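Local coordinates for autolysin E (PDB 4PI8), which probably hydrolyses glycosidic bonds in the NAG-NAM chains of bacterial peptidoglycan and is seen here with a NAG-NAM disaccharide in its pocket, at residues A[181-186]-A[191-196]; A[12-17]-A[187-192]; A[23-28]-A[39-44]. The protein carries 1 engineered substitution. One frame throughout, in Å; residues are numbered along the deposited sequence. Where two conformers were deposited one is given.

Interaction 1. Residues A[181-186]-A[191-196]. With AMU (N-acetyl-beta-muramic acid), chain B; NAG (2-acetamido-2-deoxy-beta-D-glucopyranose), chain C; SO4 (sulfate ion), chain N.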
loop_
_atom_site.group_PDB
_atom_site.type_symbol
_atom_site.label_atom_id
_atom_site.label_comp_id
_atom_site.label_asym_id
_atom_site.label_seq_id
_atom_site.Cartn_x
_atom_site.Cartn_y
_atom_site.Cartn_z
ATOM N N GLN A 181 2.549 4.433 9.347
ATOM C CA GLN A 181 1.213 4.686 9.901
ATOM C C GLN A 181 0.152 3.850 9.237
ATOM O O GLN A 181 -0.800 3.394 9.884
ATOM C CB GLN A 181 0.812 6.142 9.854
ATOM C CG GLN A 181 1.688 7.059 10.696
ATOM C CD GLN A 181 1.403 8.499 10.410
ATOM O OE1 GLN A 181 1.297 8.933 9.262
ATOM N NE2 GLN A 181 1.227 9.295 11.478
ATOM N N MET A 182 0.252 3.656 7.919
ATOM C CA MET A 182 -0.710 2.805 7.203
ATOM C C MET A 182 -0.637 1.385 7.740
ATOM O O MET A 182 -1.679 0.690 7.814
ATOM C CB MET A 182 -0.422 2.835 5.697
ATOM C CG MET A 182 -0.763 4.161 5.054
ATOM S SD MET A 182 -0.317 4.254 3.307
ATOM C CE MET A 182 -1.596 3.213 2.594
ATOM N N ARG A 183 0.569 0.908 8.058
ATOM C CA ARG A 183 0.757 -0.455 8.475
ATOM C C ARG A 183 0.447 -0.710 9.965
ATOM O O ARG A 183 -0.055 -1.771 10.314
ATOM C CB ARG A 183 2.178 -0.924 8.150
ATOM C CG ARG A 183 2.509 -2.323 8.593
ATOM C CD ARG A 183 1.596 -3.400 7.996
ATOM N NE ARG A 183 1.912 -4.744 8.492
ATOM C CZ ARG A 183 1.470 -5.249 9.636
ATOM N NH1 ARG A 183 0.772 -4.505 10.483
ATOM N NH2 ARG A 183 1.777 -6.505 9.949
ATOM N N TRP A 184 0.852 0.223 10.829
ATOM C CA TRP A 184 0.857 -0.022 12.255
ATOM C C TRP A 184 -0.051 0.956 13.029
ATOM O O TRP A 184 -0.157 0.826 14.248
ATOM C CB TRP A 184 2.293 0.048 12.809
ATOM C CG TRP A 184 3.248 -0.941 12.223
ATOM C CD1 TRP A 184 4.265 -0.669 11.373
ATOM C CD2 TRP A 184 3.285 -2.348 12.469
ATOM N NE1 TRP A 184 4.869 -1.833 11.040
ATOM C CE2 TRP A 184 4.316 -2.882 11.693
ATOM C CE3 TRP A 184 2.522 -3.232 13.262
ATOM C CZ2 TRP A 184 4.626 -4.233 11.694
ATOM C CZ3 TRP A 184 2.855 -4.561 13.272
ATOM C CH2 TRP A 184 3.903 -5.045 12.464
ATOM N N ASN A 185 -0.706 1.867 12.358
ATOM C CA ASN A 185 -1.633 2.828 12.961
ATOM C C ASN A 185 -1.333 3.159 14.399
ATOM O O ASN A 185 -2.133 2.877 15.300
ATOM C CB ASN A 185 -3.070 2.325 12.787
ATOM C CG ASN A 185 -4.108 3.433 12.925
ATOM O OD1 ASN A 185 -3.789 4.618 12.977
ATOM N ND2 ASN A 185 -5.385 3.015 12.883
ATOM N N PRO A 186 -0.207 3.773 14.681
ATOM C CA PRO A 186 0.187 4.010 16.074
ATOM C C PRO A 186 -0.808 4.891 16.823
ATOM O O PRO A 186 -0.844 4.789 18.101
ATOM C CB PRO A 186 1.546 4.669 15.966
ATOM C CG PRO A 186 1.721 5.038 14.556
ATOM C CD PRO A 186 0.867 4.130 13.750
ATOM N N GLN A 191 -5.918 -1.438 14.657
ATOM C CA GLN A 191 -7.093 -1.161 13.892
ATOM C C GLN A 191 -6.662 -0.536 12.599
ATOM O O GLN A 191 -5.737 0.259 12.541
ATOM C CB GLN A 191 -7.982 -0.044 14.595
ATOM C CG GLN A 191 -8.517 -0.526 15.890
ATOM C CD GLN A 191 -9.596 0.388 16.372
ATOM O OE1 GLN A 191 -9.427 1.110 17.351
ATOM N NE2 GLN A 191 -10.679 0.406 15.665
ATOM N N HIS A 192 -7.504 -0.732 11.593
ATOM C CA HIS A 192 -7.397 -0.028 10.317
ATOM C C HIS A 192 -5.971 -0.086 9.776
ATOM O O HIS A 192 -5.432 0.976 9.356
ATOM C CB HIS A 192 -7.935 1.407 10.392
ATOM C CG HIS A 192 -8.330 1.904 9.045
ATOM N ND1 HIS A 192 -7.564 2.813 8.328
ATOM C CD2 HIS A 192 -9.307 1.486 8.198
ATOM C CE1 HIS A 192 -8.093 2.970 7.129
ATOM N NE2 HIS A 192 -9.141 2.174 7.009
ATOM N N GLN A 193 -5.440 -1.268 9.664
ATOM C CA GLN A 193 -4.050 -1.472 9.133
ATOM C C GLN A 193 -4.129 -2.054 7.750
ATOM O O GLN A 193 -4.915 -2.926 7.417
ATOM C CB GLN A 193 -3.285 -2.347 10.095
ATOM C CG GLN A 193 -3.051 -1.569 11.384
ATOM C CD GLN A 193 -2.295 -2.216 12.542
ATOM O OE1 GLN A 193 -2.013 -1.497 13.488
ATOM N NE2 GLN A 193 -2.041 -3.485 12.496
ATOM N N TYR A 194 -3.206 -1.573 6.892
ATOM C CA TYR A 194 -3.374 -1.846 5.454
ATOM C C TYR A 194 -3.099 -3.262 5.111
ATOM O O TYR A 194 -3.670 -3.784 4.127
ATOM C CB TYR A 194 -2.477 -0.887 4.647
ATOM C CG TYR A 194 -2.988 -0.701 3.197
ATOM C CD1 TYR A 194 -2.697 -1.673 2.223
ATOM C CD2 TYR A 194 -3.725 0.367 2.848
ATOM C CE1 TYR A 194 -3.249 -1.548 0.964
ATOM C CE2 TYR A 194 -4.280 0.481 1.558
ATOM C CZ TYR A 194 -4.014 -0.491 0.666
ATOM O OH TYR A 194 -4.566 -0.318 -0.635
ATOM N N ALA A 195 -2.174 -3.919 5.814
ATOM C CA ALA A 195 -1.736 -5.227 5.440
ATOM C C ALA A 195 -1.357 -6.045 6.644
ATOM O O ALA A 195 -1.037 -5.451 7.691
ATOM C CB ALA A 195 -0.561 -5.088 4.504
ATOM N N SER A 196 -1.377 -7.386 6.499
ATOM C CA SER A 196 -0.869 -8.278 7.556
ATOM C C SER A 196 0.584 -8.584 7.470
ATOM O O SER A 196 1.206 -8.910 8.453
ATOM C CB SER A 196 -1.698 -9.559 7.602
ATOM O OG SER A 196 -1.517 -10.328 6.427
HETATM C C1 AMU B . -5.649 -6.425 4.673
HETATM C C2 AMU B . -6.799 -5.477 4.501
HETATM C C3 AMU B . -7.261 -4.954 5.871
HETATM C C4 AMU B . -7.558 -6.169 6.781
HETATM C C5 AMU B . -6.407 -7.132 6.739
HETATM C C6 AMU B . -6.678 -8.368 7.601
HETATM C C7 AMU B . -7.215 -3.710 2.785
HETATM C C8 AMU B . -6.638 -2.457 2.161
HETATM C C9 AMU B . -8.138 -2.711 5.966
HETATM C C10 AMU B . -9.071 -1.906 5.148
HETATM C C11 AMU B . -8.267 -2.384 7.451
HETATM O O1 AMU B . -5.235 -6.961 3.426
HETATM O O3 AMU B . -8.398 -4.104 5.763
HETATM O O4 AMU B . -7.780 -5.603 8.083
HETATM O O5 AMU B . -6.154 -7.539 5.418
HETATM O O6 AMU B . -5.531 -9.214 7.732
HETATM O O7 AMU B . -8.265 -4.179 2.402
HETATM O O10 AMU B . -8.735 -0.747 4.761
HETATM O O11 AMU B . -10.246 -2.387 4.885
HETATM N N2 AMU B . -6.427 -4.301 3.674
HETATM C C1 NAG C . -8.941 -6.091 8.733
HETATM C C2 NAG C . -8.854 -5.450 10.122
HETATM C C3 NAG C . -10.086 -5.891 10.933
HETATM C C4 NAG C . -11.304 -5.572 10.122
HETATM C C5 NAG C . -11.254 -6.149 8.718
HETATM C C6 NAG C . -12.395 -5.594 7.919
HETATM C C7 NAG C . -6.660 -4.793 11.125
HETATM C C8 NAG C . -5.499 -5.256 11.916
HETATM N N2 NAG C . -7.619 -5.701 10.869
HETATM O O3 NAG C . -10.115 -5.154 12.146
HETATM O O4 NAG C . -12.437 -6.168 10.748
HETATM O O5 NAG C . -10.091 -5.658 8.051
HETATM O O6 NAG C . -12.346 -6.334 6.697
HETATM O O7 NAG C . -6.754 -3.628 10.719
HETATM S S SO4 N . -1.881 -8.548 3.141
HETATM O O1 SO4 N . -1.914 -7.609 1.982
HETATM O O2 SO4 N . -2.931 -8.192 4.059
HETATM O O3 SO4 N . -0.490 -8.637 3.674
HETATM O O4 SO4 N . -2.268 -9.935 2.657
#
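Two groups reach the carbonyl oxygen of Met182, near the end of helix 179-184: Tyr194 N donates a hydrogen bond to Met182 O of 2.9 Å, and Gln193 CA adds a CH...O contact. Asn185, which leaves the helix with positive phi, makes a separate bond to the loop. Its ND2 donates to Gln191 O at 2.8 Å, nearly straight at 170°, but comes from above the carbonyl plane, 43° out of it. Arg183 CG is anti to the backbone N (chi1 178°), and the bend at chi2 returns the guanidinium to Ala195 and Ser196. Ala195 O lies over one face and Trp184 CH2 over the other, both offset toward the rim, while NE and NH2 bond to Asp197 O and Gln25 OE1. Gln193 lays its aliphatic part across Arg183 O; its OE1 is held by Gln18 and Ala190 N. Met182 CE approaches Tyr194 CD2 at 3.6 Å, and AMU C8 sits 3.6 Å above the ring centre, a CH-pi contact. Gln193 N donates to NAG O7 at 2.9 Å, and AMU N2 to Tyr194 O at 2.8 Å. Amide side chains suit Asn185 and Gln193 because they fix the loop, leaving its backbone N and O to serve the acetamido groups.

Interaction 2. Residues A[12-17]-A[187-192]. With NAG (2-acetamido-2-deoxy-beta-D-glucopyranose), chain C; AMU (N-acetyl-beta-muramic acid), chain B.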
loop_
_atom_site.group_PDB
_atom_site.type_symbol
_atom_site.label_atom_id
_atom_site.label_comp_id
_atom_site.label_asym_id
_atom_site.label_seq_id
_atom_site.Cartn_x
_atom_site.Cartn_y
_atom_site.Cartn_z
ATOM N N ASP A 12 5.291 -0.069 24.261
ATOM C CA ASP A 12 4.939 -1.349 24.842
ATOM C C ASP A 12 3.432 -1.655 24.821
ATOM O O ASP A 12 3.031 -2.782 24.600
ATOM C CB ASP A 12 5.475 -1.483 26.300
ATOM C CG ASP A 12 6.993 -1.631 26.352
ATOM O OD1 ASP A 12 7.619 -1.959 25.332
ATOM O OD2 ASP A 12 7.567 -1.392 27.442
ATOM N N GLU A 13 2.639 -0.597 25.021
ATOM C CA GLU A 13 1.172 -0.731 24.956
ATOM C C GLU A 13 0.753 -1.119 23.518
ATOM O O GLU A 13 -0.013 -2.048 23.325
ATOM C CB GLU A 13 0.505 0.574 25.361
ATOM C CG GLU A 13 0.411 0.847 26.889
ATOM C CD GLU A 13 0.161 2.295 27.246
ATOM O OE1 GLU A 13 0.147 3.252 26.423
ATOM O OE2 GLU A 13 0.047 2.528 28.493
ATOM N N ALA A 14 1.364 -0.430 22.547
ATOM C CA ALA A 14 1.062 -0.743 21.149
ATOM C C ALA A 14 1.444 -2.162 20.738
ATOM O O ALA A 14 0.714 -2.873 20.069
ATOM C CB ALA A 14 1.724 0.276 20.244
ATOM N N VAL A 15 2.615 -2.619 21.203
ATOM C CA VAL A 15 3.045 -3.966 20.919
ATOM C C VAL A 15 2.034 -4.986 21.439
ATOM O O VAL A 15 1.654 -5.928 20.757
ATOM C CB VAL A 15 4.436 -4.266 21.503
ATOM C CG1 VAL A 15 4.731 -5.756 21.432
ATOM C CG2 VAL A 15 5.489 -3.431 20.824
ATOM N N SER A 16 1.580 -4.789 22.687
ATOM C CA SER A 16 0.617 -5.729 23.275
ATOM C C SER A 16 -0.667 -5.805 22.440
ATOM O O SER A 16 -1.267 -6.836 22.262
ATOM C CB SER A 16 0.264 -5.319 24.694
ATOM O OG SER A 16 1.374 -5.477 25.548
ATOM N N MET A 17 -1.098 -4.637 21.961
ATOM C CA MET A 17 -2.299 -4.568 21.109
ATOM C C MET A 17 -2.082 -5.325 19.779
ATOM O O MET A 17 -2.915 -6.051 19.386
ATOM C CB MET A 17 -2.676 -3.103 20.907
ATOM C CG MET A 17 -3.169 -2.440 22.183
ATOM S SD MET A 17 -3.289 -0.657 22.184
ATOM C CE MET A 17 -4.766 -0.436 21.282
ATOM N N GLU A 187 -1.598 5.706 16.185
ATOM C CA GLU A 187 -2.617 6.521 16.868
ATOM C C GLU A 187 -3.674 5.625 17.443
ATOM O O GLU A 187 -4.253 5.949 18.516
ATOM C CB GLU A 187 -3.231 7.492 15.900
ATOM C CG GLU A 187 -4.147 8.560 16.497
ATOM C CD GLU A 187 -4.580 9.625 15.500
ATOM O OE1 GLU A 187 -4.248 9.614 14.289
ATOM O OE2 GLU A 187 -5.232 10.616 15.971
ATOM N N ASN A 188 -3.980 4.495 16.807
ATOM C CA ASN A 188 -5.001 3.510 17.219
ATOM C C ASN A 188 -4.503 2.097 16.859
ATOM O O ASN A 188 -4.945 1.486 15.899
ATOM C CB ASN A 188 -6.374 3.765 16.611
ATOM C CG ASN A 188 -7.029 5.010 17.167
ATOM O OD1 ASN A 188 -7.042 6.110 16.528
ATOM N ND2 ASN A 188 -7.518 4.894 18.341
ATOM N N PRO A 189 -3.563 1.585 17.636
ATOM C CA PRO A 189 -2.870 0.359 17.256
ATOM C C PRO A 189 -3.787 -0.816 17.017
ATOM O O PRO A 189 -4.766 -1.039 17.753
ATOM C CB PRO A 189 -1.911 0.118 18.451
ATOM C CG PRO A 189 -1.637 1.439 18.968
ATOM C CD PRO A 189 -2.939 2.200 18.829
ATOM N N ALA A 190 -3.494 -1.599 15.994
ATOM C CA ALA A 190 -4.154 -2.826 15.646
ATOM C C ALA A 190 -5.503 -2.652 14.994
ATOM O O ALA A 190 -6.224 -3.665 14.768
ATOM C CB ALA A 190 -4.204 -3.841 16.822
ATOM N N GLN A 191 -5.918 -1.438 14.657
ATOM C CA GLN A 191 -7.093 -1.161 13.892
ATOM C C GLN A 191 -6.662 -0.536 12.599
ATOM O O GLN A 191 -5.737 0.259 12.541
ATOM C CB GLN A 191 -7.982 -0.044 14.595
ATOM C CG GLN A 191 -8.517 -0.526 15.890
ATOM C CD GLN A 191 -9.596 0.388 16.372
ATOM O OE1 GLN A 191 -9.427 1.110 17.351
ATOM N NE2 GLN A 191 -10.679 0.406 15.665
ATOM N N HIS A 192 -7.504 -0.732 11.593
ATOM C CA HIS A 192 -7.397 -0.028 10.317
ATOM C C HIS A 192 -5.971 -0.086 9.776
ATOM O O HIS A 192 -5.432 0.976 9.356
ATOM C CB HIS A 192 -7.935 1.407 10.392
ATOM C CG HIS A 192 -8.330 1.904 9.045
ATOM N ND1 HIS A 192 -7.564 2.813 8.328
ATOM C CD2 HIS A 192 -9.307 1.486 8.198
ATOM C CE1 HIS A 192 -8.093 2.970 7.129
ATOM N NE2 HIS A 192 -9.141 2.174 7.009
HETATM C C1 NAG C . -8.941 -6.091 8.733
HETATM C C2 NAG C . -8.854 -5.450 10.122
HETATM C C3 NAG C . -10.086 -5.891 10.933
HETATM C C4 NAG C . -11.304 -5.572 10.122
HETATM C C5 NAG C . -11.254 -6.149 8.718
HETATM C C6 NAG C . -12.395 -5.594 7.919
HETATM C C7 NAG C . -6.660 -4.793 11.125
HETATM C C8 NAG C . -5.499 -5.256 11.916
HETATM N N2 NAG C . -7.619 -5.701 10.869
HETATM O O3 NAG C . -10.115 -5.154 12.146
HETATM O O4 NAG C . -12.437 -6.168 10.748
HETATM O O5 NAG C . -10.091 -5.658 8.051
HETATM O O6 NAG C . -12.346 -6.334 6.697
HETATM O O7 NAG C . -6.754 -3.628 10.719
HETATM C C1 AMU B . -5.649 -6.425 4.673
HETATM C C2 AMU B . -6.799 -5.477 4.501
HETATM C C3 AMU B . -7.261 -4.954 5.871
HETATM C C4 AMU B . -7.558 -6.169 6.781
HETATM C C5 AMU B . -6.407 -7.132 6.739
HETATM C C6 AMU B . -6.678 -8.368 7.601
HETATM C C7 AMU B . -7.215 -3.710 2.785
HETATM C C8 AMU B . -6.638 -2.457 2.161
HETATM C C9 AMU B . -8.138 -2.711 5.966
HETATM C C10 AMU B . -9.071 -1.906 5.148
HETATM C C11 AMU B . -8.267 -2.384 7.451
HETATM O O1 AMU B . -5.235 -6.961 3.426
HETATM O O3 AMU B . -8.398 -4.104 5.763
HETATM O O4 AMU B . -7.780 -5.603 8.083
HETATM O O5 AMU B . -6.154 -7.539 5.418
HETATM O O6 AMU B . -5.531 -9.214 7.732
HETATM O O7 AMU B . -8.265 -4.179 2.402
HETATM O O10 AMU B . -8.735 -0.747 4.761
HETATM O O11 AMU B . -10.246 -2.387 4.885
HETATM N N2 AMU B . -6.427 -4.301 3.674
#
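Pro189 starts the contact by pressing its ring against helix 11-18. Its CG lies 3.8 Å from Ala14 CB, a small methyl that lets the ring come close to the helix backbone, and its CB faces both Ala14 CB and Met17 SD. Met17 crosses the proline at a slant: its chain bends at chi3 (78°), which brings CE beside the ring, 4.0 Å from Pro189 CD, and 3.6 Å from Pro189 O. Ala190 comes next, its methyl 3.6 Å from Met17 O and, more loosely, 4.4 Å from Met17 CB. The two residues occupy the middle of a type II turn from Asn188 to Gln191. Proline suits the first of these places because its ring fixes phi near the value needed; Ala190 takes the second with a positive phi of 76°, and the closing bond from Gln191 N to Asn188 O is weak. The turn itself meets the ligand: Ala190 O approaches the acetamido methyl C8 of NAG at 3.3 Å. Past it, backbone His192 N lies 3.1 Å from NAG O7. With no hydrogen bond between helix and turn, this is an apolar contact that joins helix 11-18 to the loop carrying Ala190, Gln191 and His192 of the glycan pocket.

Interaction 3. Residues A[23-28]-A[39-44]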
loop_
_atom_site.group_PDB
_atom_site.type_symbol
_atom_site.label_atom_id
_atom_site.label_comp_id
_atom_site.label_asym_id
_atom_site.label_seq_id
_atom_site.Cartn_x
_atom_site.Cartn_y
_atom_site.Cartn_z
ATOM N N ILE A 23 -5.465 -11.321 15.841
ATOM C CA ILE A 23 -5.001 -10.275 14.877
ATOM C C ILE A 23 -4.005 -10.972 13.933
ATOM O O ILE A 23 -3.024 -11.538 14.416
ATOM C CB ILE A 23 -4.403 -9.107 15.595
ATOM C CG1 ILE A 23 -5.496 -8.379 16.419
ATOM C CG2 ILE A 23 -3.706 -8.164 14.608
ATOM C CD1 ILE A 23 -4.936 -7.484 17.486
ATOM N N VAL A 24 -4.256 -10.849 12.648
ATOM C CA VAL A 24 -3.427 -11.551 11.638
ATOM C C VAL A 24 -2.171 -10.740 11.339
ATOM O O VAL A 24 -2.280 -9.585 10.921
ATOM C CB VAL A 24 -4.225 -11.824 10.372
ATOM C CG1 VAL A 24 -3.331 -12.493 9.313
ATOM C CG2 VAL A 24 -5.455 -12.689 10.699
ATOM N N GLN A 25 -1.015 -11.322 11.603
ATOM C CA GLN A 25 0.277 -10.692 11.363
ATOM C C GLN A 25 1.102 -11.782 10.703
ATOM O O GLN A 25 1.263 -12.835 11.299
ATOM C CB GLN A 25 0.989 -10.250 12.626
ATOM C CG GLN A 25 0.085 -9.398 13.568
ATOM C CD GLN A 25 0.131 -7.915 13.326
ATOM O OE1 GLN A 25 0.486 -7.447 12.247
ATOM N NE2 GLN A 25 -0.274 -7.131 14.302
ATOM N N THR A 26 1.576 -11.550 9.472
ATOM C CA THR A 26 2.201 -12.617 8.679
ATOM C C THR A 26 3.612 -12.236 8.247
ATOM O O THR A 26 4.046 -11.069 8.291
ATOM C CB THR A 26 1.368 -12.927 7.458
ATOM O OG1 THR A 26 1.250 -11.757 6.638
ATOM C CG2 THR A 26 -0.028 -13.407 7.813
ATOM N N LYS A 27 4.358 -13.274 7.836
ATOM C CA LYS A 27 5.745 -13.125 7.384
ATOM C C LYS A 27 5.997 -14.149 6.275
ATOM O O LYS A 27 5.402 -15.211 6.304
ATOM C CB LYS A 27 6.666 -13.374 8.580
ATOM C CG LYS A 27 8.123 -13.652 8.343
ATOM C CD LYS A 27 8.654 -14.592 9.429
ATOM C CE LYS A 27 9.964 -15.244 9.001
ATOM N NZ LYS A 27 10.929 -14.243 8.454
ATOM N N GLU A 28 6.818 -13.784 5.291
ATOM C CA GLU A 28 7.199 -14.721 4.209
ATOM C C GLU A 28 8.352 -15.597 4.663
ATOM O O GLU A 28 9.393 -15.081 5.112
ATOM C CB GLU A 28 7.573 -13.921 2.946
ATOM C CG GLU A 28 7.280 -14.635 1.624
ATOM C CD GLU A 28 7.052 -13.641 0.487
ATOM O OE1 GLU A 28 7.616 -12.518 0.558
ATOM O OE2 GLU A 28 6.300 -13.966 -0.461
ATOM N N ASN A 39 7.642 -12.054 18.975
ATOM C CA ASN A 39 8.917 -11.352 18.862
ATOM C C ASN A 39 9.100 -10.690 17.488
ATOM O O ASN A 39 9.650 -9.585 17.408
ATOM C CB ASN A 39 10.087 -12.332 19.131
ATOM C CG ASN A 39 10.297 -12.590 20.603
ATOM O OD1 ASN A 39 9.813 -11.847 21.450
ATOM N ND2 ASN A 39 11.034 -13.651 20.919
ATOM N N GLU A 40 8.690 -11.404 16.475
ATOM C CA GLU A 40 8.773 -10.920 15.077
ATOM C C GLU A 40 7.918 -9.692 14.887
ATOM O O GLU A 40 8.345 -8.723 14.284
ATOM C CB GLU A 40 8.387 -12.018 14.101
ATOM C CG GLU A 40 9.489 -13.093 14.017
ATOM C CD GLU A 40 9.038 -14.333 13.317
ATOM O OE1 GLU A 40 7.836 -14.664 13.253
ATOM O OE2 GLU A 40 9.956 -15.035 12.810
ATOM N N ILE A 41 6.717 -9.735 15.457
ATOM C CA ILE A 41 5.806 -8.562 15.375
ATOM C C ILE A 41 6.451 -7.386 16.052
ATOM O O ILE A 41 6.540 -6.266 15.501
ATOM C CB ILE A 41 4.479 -8.867 16.036
ATOM C CG1 ILE A 41 3.701 -9.879 15.263
ATOM C CG2 ILE A 41 3.672 -7.566 16.194
ATOM C CD1 ILE A 41 2.577 -10.547 16.060
ATOM N N ALA A 42 6.934 -7.564 17.291
ATOM C CA ALA A 42 7.563 -6.495 18.004
ATOM C C ALA A 42 8.771 -5.893 17.280
ATOM O O ALA A 42 8.966 -4.691 17.279
ATOM C CB ALA A 42 7.954 -6.937 19.429
ATOM N N LYS A 43 9.626 -6.771 16.724
ATOM C CA LYS A 43 10.806 -6.315 16.024
ATOM C C LYS A 43 10.433 -5.435 14.789
ATOM O O LYS A 43 11.002 -4.378 14.538
ATOM C CB LYS A 43 11.652 -7.533 15.577
ATOM C CG LYS A 43 12.906 -7.126 14.816
ATOM C CD LYS A 43 13.735 -8.294 14.301
ATOM C CE LYS A 43 14.636 -7.786 13.184
ATOM N NZ LYS A 43 15.647 -8.793 12.765
ATOM N N ALA A 44 9.435 -5.940 14.079
ATOM C CA ALA A 44 8.973 -5.339 12.809
ATOM C C ALA A 44 8.420 -3.936 13.004
ATOM O O ALA A 44 8.644 -3.047 12.183
ATOM C CB ALA A 44 7.942 -6.196 12.122
#
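Glu40 turns one face of its carboxylate to Lys27, whose CD lies over that face, displaced toward the oxygens and 3.7 Å from Glu40 OE2. The two side chains cross at about a right angle, and the methylenes rather than the ammonium make the touch. Lys27 NZ stays 4.5 Å from Glu40 OE2, too far for a salt bridge, though the opposite charges should still attract at this partly exposed end of the contact. The other flat group, the amide of Gln25, has Ile41 to one side of its plane, but Ile41 touches only the CB-CG stem. The amide is bonded at its polar end: OE1 accepts from Arg183 NH2, and NE2 donates to Gln18 OE1. Gln25 bends at chi2 (-90°), which carries the amide off to these partners and leaves the stem to cross Ile41, with CG 3.7 Å from Ile41 CD1 and CB 3.8 Å from Ile41 CG1. A branched aliphatic residue suits this buried helix face, whereas long charged chains suit the other end, where they cover each other while remaining partly exposed. Gln25 and Lys27 both point toward the helix, while Thr26 between them points away and bonds to Ser196. Val24, just before the strand and not in contact with the helix, touches the bound AMU. The arrangement is a two-stranded antiparallel hairpin, 26-29 with 32-35, whose first strand and its lead-in pack against the following helix 38-45.

Overall arrangement
Interaction 1 is the buried contact, about 10 Å from the chain's centre to its own and crossed by two hydrogen bonds; interactions 2 and 3 lie farther out, are partly buried, and have no hydrogen bond between their segments. Interactions 1 and 2 share the loop at Gln191 and His192, so one sugar-binding segment is held by the end of helix 179-184 and also by helix 11-18. Interaction 3 touches both: Gln25 reaches the guanidinium of Arg183, Thr26 pairs with Ser196 through the backbone, and Ile23 packs on Met17 and Ala190. The two outer contacts thus rest mainly on apolar groups, with a charged pair added in interaction 3.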